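Local coordinates for protein CG8862 (Drosophila melanogaster, PDB 3ISM) that is the mitochondrial endonuclease EndoG, a magnesium-dependent nuclease that probably cuts both DNA and RNA, captured here in complex with its inhibitor EndoGI, at residues 110-113 / 114-118; 167-170 / 171-175. All blocks are in the same frame, centred on the assembly; numbering follows the deposited sequence.

Contact 1 of 2, residues 110-113 / 114-118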
loop_
_atom_site.group_PDB
_atom_site.type_symbol
_atom_site.label_atom_id
_atom_site.label_comp_id
_atom_site.label_asym_id
_atom_site.label_seq_id
_atom_site.Cartn_x
_atom_site.Cartn_y
_atom_site.Cartn_z
ATOM N N LEU B 110 28.030 -16.556 -9.031
ATOM C CA LEU B 110 28.798 -16.629 -10.266
ATOM C C LEU B 110 29.979 -15.655 -10.250
ATOM O O LEU B 110 31.045 -15.950 -10.790
ATOM C CB LEU B 110 27.903 -16.358 -11.475
ATOM C CG LEU B 110 26.863 -17.433 -11.803
ATOM C CD1 LEU B 110 25.933 -16.944 -12.905
ATOM C CD2 LEU B 110 27.551 -18.762 -12.178
ATOM N N HIS B 111 29.779 -14.496 -9.622
ATOM C CA HIS B 111 30.812 -13.467 -9.572
ATOM C C HIS B 111 30.616 -12.576 -8.354
ATOM O O HIS B 111 29.488 -12.398 -7.888
ATOM C CB HIS B 111 30.781 -12.613 -10.844
ATOM C CG HIS B 111 32.032 -11.819 -11.066
ATOM N ND1 HIS B 111 32.198 -10.536 -10.584
ATOM C CD2 HIS B 111 33.184 -12.130 -11.712
ATOM C CE1 HIS B 111 33.394 -10.090 -10.929
ATOM N NE2 HIS B 111 34.013 -11.039 -11.610
ATOM N N GLN B 112 31.718 -12.024 -7.849
ATOM C CA GLN B 112 31.712 -11.097 -6.716
ATOM C C GLN B 112 30.651 -10.005 -6.844
ATOM O O GLN B 112 29.865 -9.793 -5.921
ATOM C CB GLN B 112 33.099 -10.457 -6.546
ATOM C CG GLN B 112 33.215 -9.539 -5.335
ATOM C CD GLN B 112 33.000 -10.284 -4.039
ATOM O OE1 GLN B 112 33.569 -11.346 -3.831
ATOM N NE2 GLN B 112 32.169 -9.739 -3.169
ATOM N N LYS B 113 30.620 -9.338 -7.995
ATOM C CA LYS B 113 29.693 -8.222 -8.233
ATOM C C LYS B 113 28.211 -8.624 -8.206
ATOM O O LYS B 113 27.351 -7.836 -7.788
ATOM C CB LYS B 113 30.059 -7.494 -9.535
ATOM C CG LYS B 113 29.089 -6.395 -9.922
ATOM C CD LYS B 113 29.777 -5.127 -10.393
ATOM C CE LYS B 113 28.813 -3.934 -10.228
ATOM N NZ LYS B 113 29.377 -2.661 -10.799
ATOM N N HIS B 114 27.920 -9.852 -8.628
ATOM C CA HIS B 114 26.557 -10.392 -8.587
ATOM C C HIS B 114 26.049 -10.411 -7.151
ATOM O O HIS B 114 24.896 -10.072 -6.887
ATOM C CB HIS B 114 26.523 -11.816 -9.160
ATOM C CG HIS B 114 26.689 -11.882 -10.646
ATOM N ND1 HIS B 114 26.528 -13.049 -11.358
ATOM C CD2 HIS B 114 26.994 -10.928 -11.557
ATOM C CE1 HIS B 114 26.741 -12.817 -12.639
ATOM N NE2 HIS B 114 27.016 -11.535 -12.787
ATOM N N CYS B 115 26.938 -10.823 -6.248
ATOM C CA CYS B 115 26.693 -10.894 -4.816
ATOM C C CYS B 115 26.662 -9.488 -4.204
ATOM O O CYS B 115 25.748 -9.163 -3.435
ATOM C CB CYS B 115 27.792 -11.743 -4.156
ATOM S SG CYS B 115 27.523 -12.095 -2.402
ATOM N N ASP B 116 27.657 -8.666 -4.560
ATOM C CA ASP B 116 27.735 -7.260 -4.125
ATOM C C ASP B 116 26.421 -6.528 -4.341
ATOM O O ASP B 116 25.948 -5.789 -3.470
ATOM C CB ASP B 116 28.834 -6.507 -4.888
ATOM C CG ASP B 116 30.226 -6.793 -4.360
ATOM O OD1 ASP B 116 30.349 -7.185 -3.185
ATOM O OD2 ASP B 116 31.205 -6.611 -5.119
ATOM N N GLU B 117 25.840 -6.726 -5.520
ATOM C CA GLU B 117 24.604 -6.047 -5.887
ATOM C C GLU B 117 23.378 -6.423 -5.028
ATOM O O GLU B 117 22.389 -5.685 -5.007
ATOM C CB GLU B 117 24.305 -6.254 -7.379
ATOM C CG GLU B 117 25.237 -5.509 -8.356
ATOM C CD GLU B 117 25.174 -6.098 -9.769
ATOM O OE1 GLU B 117 24.256 -6.904 -10.038
ATOM O OE2 GLU B 117 26.047 -5.784 -10.610
ATOM N N THR B 118 23.417 -7.555 -4.325
ATOM C CA THR B 118 22.311 -7.891 -3.415
ATOM C C THR B 118 22.372 -7.066 -2.127
ATOM O O THR B 118 21.423 -7.055 -1.345
ATOM C CB THR B 118 22.270 -9.398 -3.051
ATOM O OG1 THR B 118 23.413 -9.739 -2.247
ATOM C CG2 THR B 118 22.271 -10.257 -4.315
HETATM O O HOH W 1 25.495 -15.060 -9.732
#
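The side chains of Lys113 and Glu117 cross, the lysine methylenes passing beside Glu117 OE2 (Lys113 CG at 3.2 Å). A partial bend at chi2 (136°) keeps CE beside it, while Lys113 NZ stops 4.6 Å from Glu117 OE2, short of a salt bridge; that oxygen is hydrogen-bonded to Ser37. Lysine suits this exposed site: its methylenes lie on the helix while the charge stays outside. The buried His114 offers two ring nitrogens for two partners and a face for a CH-pi contact, with His111 CB 4.1 Å from the ring centroid. A water in the ring plane is hydrogen-bonded to His114 ND1 at 2.8 Å and accepts from Leu110 N; His114 NE2 is bound to Ser11 O. The Gln112 chain, bent at chi2 (62°), brings its amide back beside Asp116. In the modelled Asp116 conformer, one of two, Gln112 NE2 tentatively donates to Asp116 OD1 over 3.1 Å, 47° out of the carboxylate plane. Gln112 OE1 accepts from Asp69 N, so glutamine suits a site needing donor and acceptor. In the backbone, Asp116 N bonds to Gln112 O at 2.8 Å, and His111, the N-cap of helix 112-116, accepts Lys113 N at ND1. The helix lies between paired strands 98-101 and 124-127, consistent with a His-Me finger, with Leu110 touching helix 59-62 and the Cys115 side chain about 7 Å from that of His101, the predicted proton acceptor.

Contact 2 of 2, residues 167-170 / 171-175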
loop_
_atom_site.group_PDB
_atom_site.type_symbol
_atom_site.label_atom_id
_atom_site.label_comp_id
_atom_site.label_asym_id
_atom_site.label_seq_id
_atom_site.Cartn_x
_atom_site.Cartn_y
_atom_site.Cartn_z
ATOM N N GLU B 167 -10.204 -6.362 14.199
ATOM C CA GLU B 167 -10.135 -5.667 15.482
ATOM C C GLU B 167 -11.449 -5.756 16.266
ATOM O O GLU B 167 -12.428 -6.318 15.775
ATOM C CB GLU B 167 -9.630 -4.230 15.297
ATOM C CG GLU B 167 -8.175 -4.214 14.833
ATOM C CD GLU B 167 -7.459 -2.894 15.025
ATOM O OE1 GLU B 167 -8.108 -1.896 15.418
ATOM O OE2 GLU B 167 -6.229 -2.854 14.765
ATOM N N ASP B 168 -11.441 -5.244 17.501
ATOM C CA ASP B 168 -12.578 -5.329 18.438
ATOM C C ASP B 168 -13.882 -4.721 17.907
ATOM O O ASP B 168 -14.972 -5.099 18.343
ATOM C CB ASP B 168 -12.218 -4.668 19.782
ATOM C CG ASP B 168 -11.318 -5.546 20.659
ATOM O OD1 ASP B 168 -10.833 -6.597 20.178
ATOM O OD2 ASP B 168 -11.096 -5.183 21.839
ATOM N N ASP B 169 -13.764 -3.772 16.979
ATOM C CA ASP B 169 -14.934 -3.182 16.325
ATOM C C ASP B 169 -15.546 -4.084 15.241
ATOM O O ASP B 169 -16.541 -3.724 14.629
ATOM C CB ASP B 169 -14.587 -1.808 15.738
ATOM C CG ASP B 169 -13.407 -1.858 14.782
ATOM O OD1 ASP B 169 -12.994 -2.977 14.384
ATOM O OD2 ASP B 169 -12.891 -0.768 14.427
ATOM N N GLY B 170 -14.937 -5.242 14.996
ATOM C CA GLY B 170 -15.386 -6.144 13.933
ATOM C C GLY B 170 -14.906 -5.759 12.543
ATOM O O GLY B 170 -15.180 -6.462 11.573
ATOM N N LYS B 171 -14.193 -4.642 12.430
ATOM C CA LYS B 171 -13.661 -4.226 11.139
ATOM C C LYS B 171 -12.254 -4.803 10.938
ATOM O O LYS B 171 -11.618 -5.256 11.902
ATOM C CB LYS B 171 -13.693 -2.695 11.017
ATOM C CG LYS B 171 -15.126 -2.116 11.054
ATOM C CD LYS B 171 -15.139 -0.589 10.982
ATOM C CE LYS B 171 -16.499 0.003 11.358
ATOM N NZ LYS B 171 -17.634 -0.467 10.501
ATOM N N SER B 172 -11.792 -4.814 9.684
ATOM C CA SER B 172 -10.466 -5.309 9.320
ATOM C C SER B 172 -9.556 -4.138 8.991
ATOM O O SER B 172 -9.999 -3.132 8.427
ATOM C CB SER B 172 -10.526 -6.269 8.122
ATOM O OG SER B 172 -11.124 -7.514 8.453
ATOM N N TYR B 173 -8.286 -4.269 9.357
ATOM C CA TYR B 173 -7.305 -3.197 9.233
ATOM C C TYR B 173 -5.977 -3.778 8.814
ATOM O O TYR B 173 -5.606 -4.851 9.264
ATOM C CB TYR B 173 -7.084 -2.490 10.583
ATOM C CG TYR B 173 -8.300 -1.772 11.099
ATOM C CD1 TYR B 173 -9.222 -2.419 11.919
ATOM C CD2 TYR B 173 -8.533 -0.438 10.758
ATOM C CE1 TYR B 173 -10.356 -1.746 12.390
ATOM C CE2 TYR B 173 -9.651 0.237 11.219
ATOM C CZ TYR B 173 -10.558 -0.415 12.023
ATOM O OH TYR B 173 -11.663 0.277 12.483
ATOM N N VAL B 174 -5.266 -3.065 7.960
ATOM C CA VAL B 174 -3.865 -3.341 7.738
ATOM C C VAL B 174 -3.080 -2.397 8.660
ATOM O O VAL B 174 -3.310 -1.179 8.646
ATOM C CB VAL B 174 -3.462 -3.082 6.273
ATOM C CG1 VAL B 174 -1.910 -3.110 6.095
ATOM C CG2 VAL B 174 -4.156 -4.088 5.335
ATOM N N LYS B 175 -2.166 -2.942 9.461
ATOM C CA LYS B 175 -1.283 -2.078 10.245
ATOM C C LYS B 175 0.179 -2.534 10.210
ATOM O O LYS B 175 0.469 -3.718 10.354
ATOM C CB LYS B 175 -1.785 -1.971 11.673
ATOM C CG LYS B 175 -1.157 -0.850 12.479
ATOM C CD LYS B 175 -1.562 -0.975 13.912
ATOM C CE LYS B 175 -1.068 0.198 14.719
ATOM N NZ LYS B 175 -1.413 0.006 16.155
#
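Asp169 meets the Tyr173 ring at its hydroxyl edge, with carboxylate and ring nearly coplanar (21° apart), while the Glu167 chain crosses Tyr173 at about a right angle, Glu167 CG lying 3.6 Å from Tyr173 CD1. Lys175 of the second subunit makes a cation-pi contact with the same ring. Tyr173 OH donates to Asp169 OD2 over a short 2.5 Å, on the syn side of the carboxylate. The other oxygen, Asp169 OD1, takes Lys171 N at 2.8 Å from above the carboxylate plane. Asp169 CG stands between the backbone N and the carbonyl carbon (chi1 56°), which lets an aspartate spend one oxygen on a backbone N-H and the other on a hydroxyl. A phenylalanine in place of Tyr173 would probably leave Asp169 OD2 without its hydroxyl partner and its carboxylate less firmly fixed. Glu167 N bonds to Lys171 O at 2.9 Å, so Glu167 to Gly170 form a type I turn with a G1 bulge. Glycine fits the bulge position, where phi is positive (81°). The turn joins strand 165-166 to strand 172-179, whose residues 172-175 pair antiparallel with a strand of the second subunit and so continue the sheet across the interface; Glu167 adds a side-chain link, a salt bridge to Lys175 of the second subunit.

Overall arrangement
Both contacts are local, each within one continuous piece of chain, but they stabilise different elements: contact 1 a short helix, contact 2 a hairpin turn. Their centres are 43 Å apart, on opposite sides of the chain's centre, with nearest atoms about 24 Å apart. Contact 1 is partly buried and close to the predicted catalytic histidine; its buried polar groups find partners in surrounding loops and a water, and no other chain touches it. Contact 2 is a surface contact away from the annotated sites, where acidic groups satisfy a turn and a tyrosine, and charge and ring also serve the dimer interface. Helical i to i+4 bonding thus contrasts with hairpin and intersubunit strand pairing.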